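Local coordinates for protein Cap5O (Staphylococcus aureus, PDB 3OJO) that oxidises UDP-N-acetyl-mannosamine with NAD as cofactor, a reaction involved in the biosynthesis of the capsular polysaccharide, at residues T305-I310 against N345-I350; G315-V320 against K373-V378; H400-D405 against D416-N421. All blocks are in the same frame, centred on the assembly; numbering follows the deposited sequence.

Overall arrangement
All three contacts lie in the C-terminal alpha/beta domain, around one parallel sheet of strand order 2-1-3-4-5. Interaction 2 pairs strands 317-321 and 377-380 within it, and interaction 3 joins strand 402-405 to 418-420, an outermost strand of this chain's sheet. Centre to centre they are about 11 Å apart, joined by backbone bonds between V378 and V402 or F404. Interaction 1 lies about 10 Å from interaction 2 and 16 Å from interaction 3, between centres, where helix 286-312 meets the loop after helix 336-346. Along the chain, interactions 1 and 2 interleave; interaction 3 follows both. Together they tie helix 286-312 and four of five strands into one unit, away from the NAD pocket.

Interaction 1 (T305-I310 against N345-I350); sequences TTKQII and NQEPDI
K307 meets the 345-350 segment at two points along its length, as the separate contacts of its CG and NZ show. Its CG rests against CD1 of I350 at 3.6 Å, the two side chains crossing at about a right angle. Farther out, the bend at chi3 (-90°) turns the ammonium end toward E347, and NZ comes within 3.6 Å of OE2. The pair is a long salt bridge without a hydrogen bond. E347 also approaches across the lysine chain, its own chain bent at chi2 (73°), so that the carboxylate carbon CD lies 4.0 Å from K307 CD as well. E347 is the first residue to leave helical geometry after helix 336-346, the helix of a beta-alpha-beta crossover from strand 317-321 to its parallel neighbour 351-355 in the C-terminal UDP-binding domain. Helix 286-312 packs on the same sheet face as this crossover helix, as the contacts of T306 and L344 with V318 indicate. One turn beyond T306, I310 is the more buried contributor: its CG2 lies 4.0 Å from CG1 of I350, and the side chains cross obliquely. The same CG2 approaches the backbone O of D349 at 4.3 Å, while CD1 of I310 turns to L377 in the sheet. The other branch of I350, CG2, reaches V318 CG1 in the sheet.

Interaction 2 (G315-V320 against K373-V378); sequences GNKVTV and KDASLV
K317 lays its aliphatic chain across A375: CB is 3.7 Å from A375 CA, and CD is 3.8 Å from A375 CB. The overlap lies where two neighbouring parallel strands, 317-321 and 377-380, begin to pair in the 2-1-3-4-5 sheet of the Rossmann-like UDP-binding domain. Extended beyond CG, the lysine carries NZ to the backbone O of K373, a short hydrogen bond of 2.6 Å with the donor tilted 28° from the carbonyl plane. NZ has a second acceptor in A371 O, so the ammonium group ties the strand's first residue to two carbonyls at the end of helix 368-372 and just after it.

The backbone ladder starts at K317 O, which accepts S376 N in its carbonyl plane at 2.8 Å and, only weakly, L377 N. The next rung is straighter: T319 N reaches L377 O with an N-H...O angle of 161°. The bonds of L377 N and L377 O flank the parallel bridge V318-L377; T319-V378 is the next. V318 and L377 lie side by side on the face covered by helix 286-312, their CG2 and CD2 atoms 3.9 Å apart; T306 of that helix touches both. In V318, CG2 stands anti to the backbone N (CG1 at chi1 60°), which brings this methyl alongside the leucine.

Before the strand, G315 has no side chain, and S376 OG approaches its CA to 3.4 Å while bonded to S314 O. On the other face, T319 CB packs at 4.1 Å on V378 CG2. T319 OG1 hydrogen-bonds to A371 O, the carbonyl that also receives K317 NZ, and sits 3.4 Å from A375 CB.

Interaction 3 (H400-D405 against D416-N421); sequences HKVIFD and DVLYYN
D416 runs alongside K401, with CB 4.1 Å from the lysine NZ; the unlike charges are too distant for a salt bridge, and that ammonium group is paired with D396 instead. V417 next packs CG1 against I403 CD1 at 3.7 Å, the two side chains meeting at a slant. L418 uses both backbone polar atoms: its N donates to K401 O and its O accepts I403 N at 2.9 Å, while CD1 lies beside V402 CG1 at 3.8 Å. A chi1 of 177° sets CG of Y419 opposite the backbone N, and the ring meets I403 obliquely, CD2 3.7 Å from CG2, while its OH donates to D405 OD2 at 2.7 Å. The hydroxyl meets that oxygen on the anti side, 18° out of the carboxylate plane; V409 N and V410 N bind the same oxygen. Y420 N bonds to I403 O at 2.7 Å, and Y420 O takes D405 N. N421 O reaches the edge of the F404 ring, 3.2 Å from CE1. Alternating bonds, a bridge at each of three residue pairs and a strand angle of 12° identify a parallel pair at the margin of the Rossmann-like UDP-binding domain's sheet.

Interaction 1 (T305-I310 against N345-I350)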
ATOM      1  N   THR B 305      21.222  12.812  -8.594  1.00 50.34           N
ATOM      2  CA  THR B 305      21.969  11.591  -8.928  1.00 50.43           C
ATOM      3  C   THR B 305      22.706  11.779 -10.270  1.00 55.58           C
ATOM      4  O   THR B 305      23.868  11.376 -10.392  1.00 56.22           O
ATOM      5  CB  THR B 305      21.045  10.374  -8.893  1.00 53.75           C
ATOM      6  OG1 THR B 305      20.375  10.334  -7.631  1.00 52.95           O
ATOM      7  CG2 THR B 305      21.781   9.077  -9.119  1.00 51.84           C
ATOM      8  N   THR B 306      22.032  12.419 -11.247  1.00 50.36           N
ATOM      9  CA  THR B 306      22.558  12.720 -12.575  1.00 49.53           C
ATOM     10  C   THR B 306      23.770  13.646 -12.447  1.00 53.29           C
ATOM     11  O   THR B 306      24.832  13.320 -12.979  1.00 53.10           O
ATOM     12  CB  THR B 306      21.416  13.247 -13.485  1.00 53.02           C
ATOM     13  OG1 THR B 306      20.454  12.200 -13.669  1.00 46.25           O
ATOM     14  CG2 THR B 306      21.905  13.736 -14.856  1.00 48.21           C
ATOM     15  N   LYS B 307      23.621  14.766 -11.700  1.00 49.97           N
ATOM     16  CA  LYS B 307      24.679  15.753 -11.421  1.00 49.10           C
ATOM     17  C   LYS B 307      25.961  15.079 -10.891  1.00 56.98           C
ATOM     18  O   LYS B 307      27.057  15.444 -11.312  1.00 57.85           O
ATOM     19  CB  LYS B 307      24.186  16.827 -10.437  1.00 48.92           C
ATOM     20  CG  LYS B 307      23.209  17.828 -11.062  1.00 42.23           C
ATOM     21  CD  LYS B 307      23.182  19.161 -10.326  1.00 50.37           C
ATOM     22  CE  LYS B 307      22.169  19.237  -9.209  1.00 69.12           C
ATOM     23  NZ  LYS B 307      22.256  20.533  -8.490  1.00 86.60           N
ATOM     24  N   GLN B 308      25.808  14.062 -10.018  1.00 54.23           N
ATOM     25  CA  GLN B 308      26.905  13.288  -9.441  1.00 54.26           C
ATOM     26  C   GLN B 308      27.580  12.367 -10.462  1.00 60.78           C
ATOM     27  O   GLN B 308      28.789  12.176 -10.378  1.00 60.67           O
ATOM     28  CB  GLN B 308      26.418  12.481  -8.237  1.00 55.09           C
ATOM     29  CG  GLN B 308      26.216  13.322  -6.983  1.00 64.18           C
ATOM     30  CD  GLN B 308      25.524  12.552  -5.886  1.00 83.20           C
ATOM     31  OE1 GLN B 308      24.435  12.917  -5.432  1.00 81.65           O
ATOM     32  NE2 GLN B 308      26.136  11.474  -5.426  1.00 74.74           N
ATOM     33  N   ILE B 309      26.810  11.775 -11.400  1.00 59.28           N
ATOM     34  CA  ILE B 309      27.347  10.885 -12.444  1.00 59.57           C
ATOM     35  C   ILE B 309      28.216  11.715 -13.399  1.00 65.95           C
ATOM     36  O   ILE B 309      29.337  11.327 -13.724  1.00 65.52           O
ATOM     37  CB  ILE B 309      26.216  10.118 -13.203  1.00 62.38           C
ATOM     38  CG1 ILE B 309      25.445   9.152 -12.261  1.00 62.92           C
ATOM     39  CG2 ILE B 309      26.766   9.369 -14.432  1.00 62.57           C
ATOM     40  CD1 ILE B 309      23.994   8.769 -12.734  1.00 65.80           C
ATOM     41  N   ILE B 310      27.679  12.871 -13.817  1.00 64.59           N
ATOM     42  CA  ILE B 310      28.287  13.827 -14.729  1.00 64.99           C
ATOM     43  C   ILE B 310      29.517  14.528 -14.130  1.00 72.02           C
ATOM     44  O   ILE B 310      30.355  15.024 -14.880  1.00 71.87           O
ATOM     45  CB  ILE B 310      27.169  14.758 -15.313  1.00 67.94           C
ATOM     46  CG1 ILE B 310      27.047  14.634 -16.839  1.00 68.01           C
ATOM     47  CG2 ILE B 310      27.208  16.212 -14.824  1.00 68.22           C
ATOM     48  CD1 ILE B 310      26.518  13.289 -17.319  1.00 68.65           C
ATOM     49  N   ASN B 345      17.634  20.919 -18.160  1.00 56.46           N
ATOM     50  CA  ASN B 345      17.797  21.990 -19.144  1.00 57.84           C
ATOM     51  C   ASN B 345      18.112  23.305 -18.429  1.00 63.35           C
ATOM     52  O   ASN B 345      19.049  23.997 -18.835  1.00 63.72           O
ATOM     53  CB  ASN B 345      16.551  22.138 -20.024  1.00 61.97           C
ATOM     54  CG  ASN B 345      16.791  22.929 -21.287  1.00 93.72           C
ATOM     55  OD1 ASN B 345      16.958  24.154 -21.267  1.00 90.47           O
ATOM     56  ND2 ASN B 345      16.821  22.241 -22.412  1.00 88.73           N
ATOM     57  N   GLN B 346      17.357  23.625 -17.353  1.00 60.60           N
ATOM     58  CA  GLN B 346      17.552  24.814 -16.526  1.00 61.09           C
ATOM     59  C   GLN B 346      18.949  24.805 -15.890  1.00 68.37           C
ATOM     60  O   GLN B 346      19.638  25.830 -15.901  1.00 69.05           O
ATOM     61  CB  GLN B 346      16.468  24.886 -15.444  1.00 62.20           C
ATOM     62  CG  GLN B 346      16.679  26.029 -14.474  1.00 79.23           C
ATOM     63  CD  GLN B 346      15.412  26.725 -14.064  1.00106.11           C
ATOM     64  OE1 GLN B 346      14.456  26.104 -13.595  1.00105.58           O
ATOM     65  NE2 GLN B 346      15.419  28.042 -14.195  1.00 98.17           N
ATOM     66  N   GLU B 347      19.390  23.616 -15.417  1.00 66.40           N
ATOM     67  CA  GLU B 347      20.670  23.394 -14.761  1.00 66.40           C
ATOM     68  C   GLU B 347      21.889  23.721 -15.629  1.00 71.12           C
ATOM     69  O   GLU B 347      22.088  23.103 -16.680  1.00 70.70           O
ATOM     70  CB  GLU B 347      20.762  21.956 -14.209  1.00 67.81           C
ATOM     71  CG  GLU B 347      21.705  21.804 -13.024  1.00 79.17           C
ATOM     72  CD  GLU B 347      21.203  22.384 -11.713  1.00103.13           C
ATOM     73  OE1 GLU B 347      21.774  23.402 -11.252  1.00 87.53           O
ATOM     74  OE2 GLU B 347      20.242  21.817 -11.144  1.00100.84           O
ATOM     75  N   PRO B 348      22.747  24.671 -15.179  1.00 68.79           N
ATOM     76  CA  PRO B 348      23.999  24.919 -15.918  1.00 68.58           C
ATOM     77  C   PRO B 348      24.978  23.782 -15.605  1.00 72.43           C
ATOM     78  O   PRO B 348      24.755  23.030 -14.648  1.00 71.69           O
ATOM     79  CB  PRO B 348      24.471  26.274 -15.386  1.00 70.11           C
ATOM     80  CG  PRO B 348      23.840  26.412 -14.036  1.00 74.32           C
ATOM     81  CD  PRO B 348      22.684  25.462 -13.926  1.00 69.92           C
ATOM     82  N   ASP B 349      26.046  23.635 -16.406  1.00 69.43           N
ATOM     83  CA  ASP B 349      27.045  22.559 -16.265  1.00 69.63           C
ATOM     84  C   ASP B 349      26.475  21.204 -16.757  1.00 72.96           C
ATOM     85  O   ASP B 349      27.122  20.169 -16.594  1.00 73.13           O
ATOM     86  CB  ASP B 349      27.643  22.441 -14.826  1.00 72.05           C
ATOM     87  CG  ASP B 349      27.910  23.752 -14.079  1.00 85.84           C
ATOM     88  OD1 ASP B 349      28.738  24.566 -14.568  1.00 87.26           O
ATOM     89  OD2 ASP B 349      27.316  23.946 -12.991  1.00 89.32           O
ATOM     90  N   ILE B 350      25.256  21.216 -17.353  1.00 67.96           N
ATOM     91  CA  ILE B 350      24.574  20.053 -17.931  1.00 66.72           C
ATOM     92  C   ILE B 350      23.926  20.466 -19.254  1.00 71.22           C
ATOM     93  O   ILE B 350      23.115  21.395 -19.284  1.00 70.50           O
ATOM     94  CB  ILE B 350      23.544  19.356 -16.979  1.00 68.84           C
ATOM     95  CG1 ILE B 350      24.214  18.783 -15.714  1.00 69.10           C
ATOM     96  CG2 ILE B 350      22.813  18.236 -17.709  1.00 67.18           C
ATOM     97  CD1 ILE B 350      23.325  18.697 -14.544  1.00 72.08           C
TER

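Interaction 2 (G315-V320 against K373-V378)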
ATOM      1  N   GLY B 315      32.524  15.559 -19.526  1.00 75.70           N
ATOM      2  CA  GLY B 315      31.390  15.968 -20.345  1.00 75.17           C
ATOM      3  C   GLY B 315      30.247  16.582 -19.555  1.00 77.94           C
ATOM      4  O   GLY B 315      30.225  16.532 -18.318  1.00 78.46           O
ATOM      5  N   ASN B 316      29.295  17.175 -20.282  1.00 71.87           N
ATOM      6  CA  ASN B 316      28.107  17.841 -19.748  1.00 70.36           C
ATOM      7  C   ASN B 316      26.818  17.232 -20.328  1.00 70.04           C
ATOM      8  O   ASN B 316      25.742  17.431 -19.766  1.00 68.01           O
ATOM      9  CB  ASN B 316      28.159  19.340 -20.095  1.00 69.00           C
ATOM     10  CG  ASN B 316      28.931  20.190 -19.121  1.00 90.86           C
ATOM     11  OD1 ASN B 316      29.601  19.702 -18.196  1.00 87.93           O
ATOM     12  ND2 ASN B 316      28.827  21.499 -19.288  1.00 80.56           N
ATOM     13  N   LYS B 317      26.944  16.514 -21.468  1.00 64.43           N
ATOM     14  CA  LYS B 317      25.833  15.931 -22.204  1.00 63.15           C
ATOM     15  C   LYS B 317      25.147  14.719 -21.582  1.00 66.14           C
ATOM     16  O   LYS B 317      25.759  13.657 -21.417  1.00 65.46           O
ATOM     17  CB  LYS B 317      26.169  15.709 -23.686  1.00 64.82           C
ATOM     18  CG  LYS B 317      24.938  15.819 -24.579  1.00 74.20           C
ATOM     19  CD  LYS B 317      25.132  15.153 -25.922  1.00 85.16           C
ATOM     20  CE  LYS B 317      23.838  15.119 -26.692  1.00 95.47           C
ATOM     21  NZ  LYS B 317      23.991  14.420 -27.989  1.00106.57           N
ATOM     22  N   VAL B 318      23.847  14.901 -21.260  1.00 62.05           N
ATOM     23  CA  VAL B 318      22.947  13.875 -20.737  1.00 61.80           C
ATOM     24  C   VAL B 318      21.805  13.722 -21.730  1.00 64.11           C
ATOM     25  O   VAL B 318      21.133  14.711 -22.048  1.00 64.23           O
ATOM     26  CB  VAL B 318      22.438  14.095 -19.276  1.00 65.95           C
ATOM     27  CG1 VAL B 318      21.656  15.391 -19.132  1.00 66.12           C
ATOM     28  CG2 VAL B 318      21.596  12.908 -18.798  1.00 65.42           C
ATOM     29  N   THR B 319      21.605  12.491 -22.235  1.00 57.82           N
ATOM     30  CA  THR B 319      20.516  12.197 -23.157  1.00 55.86           C
ATOM     31  C   THR B 319      19.357  11.553 -22.400  1.00 55.39           C
ATOM     32  O   THR B 319      19.470  10.432 -21.905  1.00 54.13           O
ATOM     33  CB  THR B 319      20.982  11.354 -24.354  1.00 64.93           C
ATOM     34  OG1 THR B 319      22.100  11.988 -24.963  1.00 71.85           O
ATOM     35  CG2 THR B 319      19.884  11.161 -25.386  1.00 58.27           C
ATOM     36  N   VAL B 320      18.246  12.268 -22.318  1.00 50.57           N
ATOM     37  CA  VAL B 320      17.025  11.781 -21.680  1.00 49.41           C
ATOM     38  C   VAL B 320      16.313  10.844 -22.679  1.00 53.04           C
ATOM     39  O   VAL B 320      16.166  11.183 -23.857  1.00 51.72           O
ATOM     40  CB  VAL B 320      16.147  12.971 -21.191  1.00 51.79           C
ATOM     41  CG1 VAL B 320      14.688  12.567 -20.990  1.00 51.26           C
ATOM     42  CG2 VAL B 320      16.723  13.592 -19.923  1.00 51.03           C
ATOM     43  N   LYS B 373      24.940  11.145 -29.401  1.00 76.17           N
ATOM     44  CA  LYS B 373      26.177  11.741 -29.900  1.00 75.87           C
ATOM     45  C   LYS B 373      26.911  12.628 -28.878  1.00 78.63           C
ATOM     46  O   LYS B 373      26.451  13.702 -28.504  1.00 77.02           O
ATOM     47  CB  LYS B 373      25.959  12.447 -31.264  1.00 78.67           C
ATOM     48  CG  LYS B 373      27.239  12.890 -32.006  1.00 88.53           C
ATOM     49  CD  LYS B 373      28.111  11.718 -32.485  1.00 96.12           C
ATOM     50  CE  LYS B 373      29.510  12.150 -32.859  1.00100.80           C
ATOM     51  NZ  LYS B 373      30.430  10.989 -32.992  1.00103.75           N
ATOM     52  N   ASP B 374      28.055  12.118 -28.429  1.00 76.12           N
ATOM     53  CA  ASP B 374      29.052  12.662 -27.489  1.00 76.61           C
ATOM     54  C   ASP B 374      28.540  12.816 -26.048  1.00 79.98           C
ATOM     55  O   ASP B 374      29.107  13.585 -25.259  1.00 80.14           O
ATOM     56  CB  ASP B 374      29.712  13.966 -28.016  1.00 78.88           C
ATOM     57  CG  ASP B 374      30.322  13.873 -29.411  1.00 86.18           C
ATOM     58  OD1 ASP B 374      31.263  13.060 -29.602  1.00 84.82           O
ATOM     59  OD2 ASP B 374      29.897  14.648 -30.293  1.00 91.52           O
ATOM     60  N   ALA B 375      27.474  12.068 -25.709  1.00 74.73           N
ATOM     61  CA  ALA B 375      26.860  12.099 -24.388  1.00 73.03           C
ATOM     62  C   ALA B 375      27.648  11.273 -23.375  1.00 73.06           C
ATOM     63  O   ALA B 375      28.190  10.216 -23.715  1.00 72.60           O
ATOM     64  CB  ALA B 375      25.422  11.618 -24.467  1.00 73.66           C
ATOM     65  N   SER B 376      27.717  11.783 -22.130  1.00 66.69           N
ATOM     66  CA  SER B 376      28.376  11.118 -21.003  1.00 65.13           C
ATOM     67  C   SER B 376      27.427  10.142 -20.280  1.00 64.92           C
ATOM     68  O   SER B 376      27.903   9.155 -19.722  1.00 64.49           O
ATOM     69  CB  SER B 376      28.917  12.145 -20.017  1.00 69.08           C
ATOM     70  OG  SER B 376      29.867  12.988 -20.646  1.00 81.66           O
ATOM     71  N   LEU B 377      26.093  10.405 -20.307  1.00 58.31           N
ATOM     72  CA  LEU B 377      25.067   9.576 -19.652  1.00 56.11           C
ATOM     73  C   LEU B 377      23.737   9.508 -20.412  1.00 56.68           C
ATOM     74  O   LEU B 377      23.242  10.530 -20.863  1.00 56.10           O
ATOM     75  CB  LEU B 377      24.842  10.073 -18.194  1.00 55.53           C
ATOM     76  CG  LEU B 377      23.606   9.580 -17.411  1.00 59.24           C
ATOM     77  CD1 LEU B 377      23.753   8.129 -16.936  1.00 59.41           C
ATOM     78  CD2 LEU B 377      23.284  10.512 -16.261  1.00 58.88           C
ATOM     79  N   VAL B 378      23.167   8.294 -20.548  1.00 52.57           N
ATOM     80  CA  VAL B 378      21.815   8.053 -21.098  1.00 51.46           C
ATOM     81  C   VAL B 378      20.870   7.850 -19.901  1.00 51.48           C
ATOM     82  O   VAL B 378      21.057   6.936 -19.083  1.00 50.12           O
ATOM     83  CB  VAL B 378      21.719   6.932 -22.167  1.00 54.91           C
ATOM     84  CG1 VAL B 378      20.338   6.267 -22.182  1.00 53.99           C
ATOM     85  CG2 VAL B 378      22.055   7.491 -23.548  1.00 54.82           C
TER

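Interaction 3 (H400-D405 against D416-N421)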
ATOM      1  N   HIS B 400      30.841   8.456 -23.150  1.00 71.92           N
ATOM      2  CA  HIS B 400      30.938   7.460 -22.082  1.00 71.87           C
ATOM      3  C   HIS B 400      29.687   6.600 -22.162  1.00 75.93           C
ATOM      4  O   HIS B 400      28.585   7.128 -22.066  1.00 75.93           O
ATOM      5  CB  HIS B 400      31.026   8.132 -20.703  1.00 72.65           C
ATOM      6  CG  HIS B 400      32.219   9.017 -20.528  1.00 76.00           C
ATOM      7  ND1 HIS B 400      33.476   8.496 -20.276  1.00 77.72           N
ATOM      8  CD2 HIS B 400      32.300  10.366 -20.558  1.00 77.60           C
ATOM      9  CE1 HIS B 400      34.281   9.544 -20.173  1.00 77.06           C
ATOM     10  NE2 HIS B 400      33.617  10.690 -20.330  1.00 77.31           N
ATOM     11  N   LYS B 401      29.842   5.288 -22.373  1.00 72.48           N
ATOM     12  CA  LYS B 401      28.702   4.380 -22.472  1.00 72.14           C
ATOM     13  C   LYS B 401      28.126   3.992 -21.087  1.00 74.62           C
ATOM     14  O   LYS B 401      28.359   2.880 -20.590  1.00 73.82           O
ATOM     15  CB  LYS B 401      29.031   3.153 -23.345  1.00 75.46           C
ATOM     16  CG  LYS B 401      29.249   3.478 -24.822  1.00 95.67           C
ATOM     17  CD  LYS B 401      29.515   2.215 -25.635  1.00107.91           C
ATOM     18  CE  LYS B 401      30.211   2.500 -26.941  1.00120.73           C
ATOM     19  NZ  LYS B 401      30.402   1.262 -27.745  1.00131.29           N
ATOM     20  N   VAL B 402      27.396   4.941 -20.450  1.00 69.85           N
ATOM     21  CA  VAL B 402      26.743   4.708 -19.153  1.00 68.43           C
ATOM     22  C   VAL B 402      25.234   4.975 -19.205  1.00 67.32           C
ATOM     23  O   VAL B 402      24.800   5.966 -19.793  1.00 66.96           O
ATOM     24  CB  VAL B 402      27.450   5.298 -17.893  1.00 73.03           C
ATOM     25  CG1 VAL B 402      28.965   5.094 -17.938  1.00 73.03           C
ATOM     26  CG2 VAL B 402      27.108   6.759 -17.668  1.00 72.93           C
ATOM     27  N   ILE B 403      24.445   4.063 -18.617  1.00 60.01           N
ATOM     28  CA  ILE B 403      22.985   4.143 -18.553  1.00 57.45           C
ATOM     29  C   ILE B 403      22.498   4.130 -17.095  1.00 58.98           C
ATOM     30  O   ILE B 403      22.826   3.196 -16.354  1.00 58.51           O
ATOM     31  CB  ILE B 403      22.314   2.978 -19.347  1.00 59.98           C
ATOM     32  CG1 ILE B 403      22.663   3.024 -20.846  1.00 60.39           C
ATOM     33  CG2 ILE B 403      20.781   2.959 -19.128  1.00 59.81           C
ATOM     34  CD1 ILE B 403      22.201   1.827 -21.631  1.00 66.94           C
ATOM     35  N   PHE B 404      21.687   5.145 -16.702  1.00 52.31           N
ATOM     36  CA  PHE B 404      20.990   5.178 -15.414  1.00 49.75           C
ATOM     37  C   PHE B 404      19.491   5.051 -15.720  1.00 51.31           C
ATOM     38  O   PHE B 404      18.847   5.990 -16.211  1.00 50.75           O
ATOM     39  CB  PHE B 404      21.305   6.412 -14.545  1.00 50.77           C
ATOM     40  CG  PHE B 404      20.548   6.442 -13.231  1.00 51.37           C
ATOM     41  CD1 PHE B 404      20.287   5.266 -12.526  1.00 53.53           C
ATOM     42  CD2 PHE B 404      20.099   7.641 -12.697  1.00 52.37           C
ATOM     43  CE1 PHE B 404      19.562   5.292 -11.333  1.00 52.79           C
ATOM     44  CE2 PHE B 404      19.391   7.664 -11.493  1.00 54.11           C
ATOM     45  CZ  PHE B 404      19.139   6.490 -10.819  1.00 51.93           C
ATOM     46  N   ASP B 405      18.964   3.843 -15.488  1.00 45.89           N
ATOM     47  CA  ASP B 405      17.581   3.501 -15.778  1.00 43.94           C
ATOM     48  C   ASP B 405      16.716   3.603 -14.528  1.00 47.38           C
ATOM     49  O   ASP B 405      16.812   2.771 -13.631  1.00 47.70           O
ATOM     50  CB  ASP B 405      17.522   2.126 -16.455  1.00 44.64           C
ATOM     51  CG  ASP B 405      16.183   1.685 -16.991  1.00 54.04           C
ATOM     52  OD1 ASP B 405      15.277   2.535 -17.109  1.00 57.84           O
ATOM     53  OD2 ASP B 405      16.042   0.494 -17.309  1.00 54.49           O
ATOM     54  N   ASP B 416      30.306  -3.411 -23.252  1.00 85.57           N
ATOM     55  CA  ASP B 416      30.948  -2.091 -23.388  1.00 84.76           C
ATOM     56  C   ASP B 416      30.223  -1.048 -22.525  1.00 85.71           C
ATOM     57  O   ASP B 416      30.866  -0.133 -22.004  1.00 85.12           O
ATOM     58  CB  ASP B 416      30.928  -1.582 -24.850  1.00 86.67           C
ATOM     59  CG  ASP B 416      31.286  -2.582 -25.927  1.00 98.16           C
ATOM     60  OD1 ASP B 416      32.496  -2.863 -26.100  1.00 99.08           O
ATOM     61  OD2 ASP B 416      30.369  -3.021 -26.654  1.00103.89           O
ATOM     62  N   VAL B 417      28.884  -1.201 -22.385  1.00 79.81           N
ATOM     63  CA  VAL B 417      27.992  -0.264 -21.696  1.00 78.14           C
ATOM     64  C   VAL B 417      27.847  -0.603 -20.207  1.00 77.92           C
ATOM     65  O   VAL B 417      27.586  -1.760 -19.861  1.00 76.79           O
ATOM     66  CB  VAL B 417      26.600  -0.159 -22.399  1.00 82.21           C
ATOM     67  CG1 VAL B 417      25.787   1.006 -21.852  1.00 81.68           C
ATOM     68  CG2 VAL B 417      26.727  -0.042 -23.924  1.00 82.33           C
ATOM     69  N   LEU B 418      28.006   0.417 -19.334  1.00 71.61           N
ATOM     70  CA  LEU B 418      27.812   0.287 -17.887  1.00 69.83           C
ATOM     71  C   LEU B 418      26.340   0.592 -17.559  1.00 70.10           C
ATOM     72  O   LEU B 418      25.903   1.739 -17.692  1.00 68.65           O
ATOM     73  CB  LEU B 418      28.732   1.241 -17.116  1.00 69.78           C
ATOM     74  CG  LEU B 418      30.208   0.878 -17.044  1.00 74.23           C
ATOM     75  CD1 LEU B 418      31.034   2.100 -16.730  1.00 74.59           C
ATOM     76  CD2 LEU B 418      30.462  -0.184 -15.994  1.00 75.72           C
ATOM     77  N   TYR B 419      25.573  -0.447 -17.182  1.00 64.96           N
ATOM     78  CA  TYR B 419      24.148  -0.318 -16.872  1.00 64.12           C
ATOM     79  C   TYR B 419      23.828  -0.225 -15.376  1.00 67.07           C
ATOM     80  O   TYR B 419      24.152  -1.129 -14.601  1.00 66.96           O
ATOM     81  CB  TYR B 419      23.318  -1.431 -17.540  1.00 64.54           C
ATOM     82  CG  TYR B 419      21.848  -1.376 -17.185  1.00 64.92           C
ATOM     83  CD1 TYR B 419      21.331  -2.158 -16.157  1.00 66.37           C
ATOM     84  CD2 TYR B 419      20.974  -0.536 -17.872  1.00 65.04           C
ATOM     85  CE1 TYR B 419      19.986  -2.085 -15.802  1.00 65.82           C
ATOM     86  CE2 TYR B 419      19.625  -0.464 -17.532  1.00 65.60           C
ATOM     87  CZ  TYR B 419      19.138  -1.239 -16.493  1.00 70.26           C
ATOM     88  OH  TYR B 419      17.811  -1.194 -16.164  1.00 69.17           O
ATOM     89  N   TYR B 420      23.081   0.819 -15.005  1.00 61.44           N
ATOM     90  CA  TYR B 420      22.647   1.040 -13.635  1.00 59.71           C
ATOM     91  C   TYR B 420      21.128   1.153 -13.503  1.00 59.18           C
ATOM     92  O   TYR B 420      20.434   1.609 -14.415  1.00 56.97           O
ATOM     93  CB  TYR B 420      23.361   2.239 -12.993  1.00 61.07           C
ATOM     94  CG  TYR B 420      24.870   2.128 -12.979  1.00 63.90           C
ATOM     95  CD1 TYR B 420      25.631   2.544 -14.070  1.00 66.81           C
ATOM     96  CD2 TYR B 420      25.547   1.673 -11.849  1.00 64.14           C
ATOM     97  CE1 TYR B 420      27.023   2.466 -14.055  1.00 67.66           C
ATOM     98  CE2 TYR B 420      26.940   1.607 -11.816  1.00 64.64           C
ATOM     99  CZ  TYR B 420      27.673   1.999 -12.925  1.00 72.66           C
ATOM    100  OH  TYR B 420      29.044   1.924 -12.922  1.00 73.42           O
ATOM    101  N   ASN B 421      20.641   0.710 -12.339  1.00 54.12           N
ATOM    102  CA  ASN B 421      19.261   0.635 -11.852  1.00 51.61           C
ATOM    103  C   ASN B 421      19.160   1.582 -10.664  1.00 52.64           C
ATOM    104  O   ASN B 421      20.124   2.257 -10.323  1.00 52.61           O
ATOM    105  CB  ASN B 421      19.088  -0.778 -11.249  1.00 46.33           C
ATOM    106  CG  ASN B 421      18.439  -1.803 -12.108  1.00 67.21           C
ATOM    107  OD1 ASN B 421      17.695  -1.492 -13.036  1.00 60.98           O
ATOM    108  ND2 ASN B 421      18.631  -3.063 -11.740  1.00 63.64           N
TER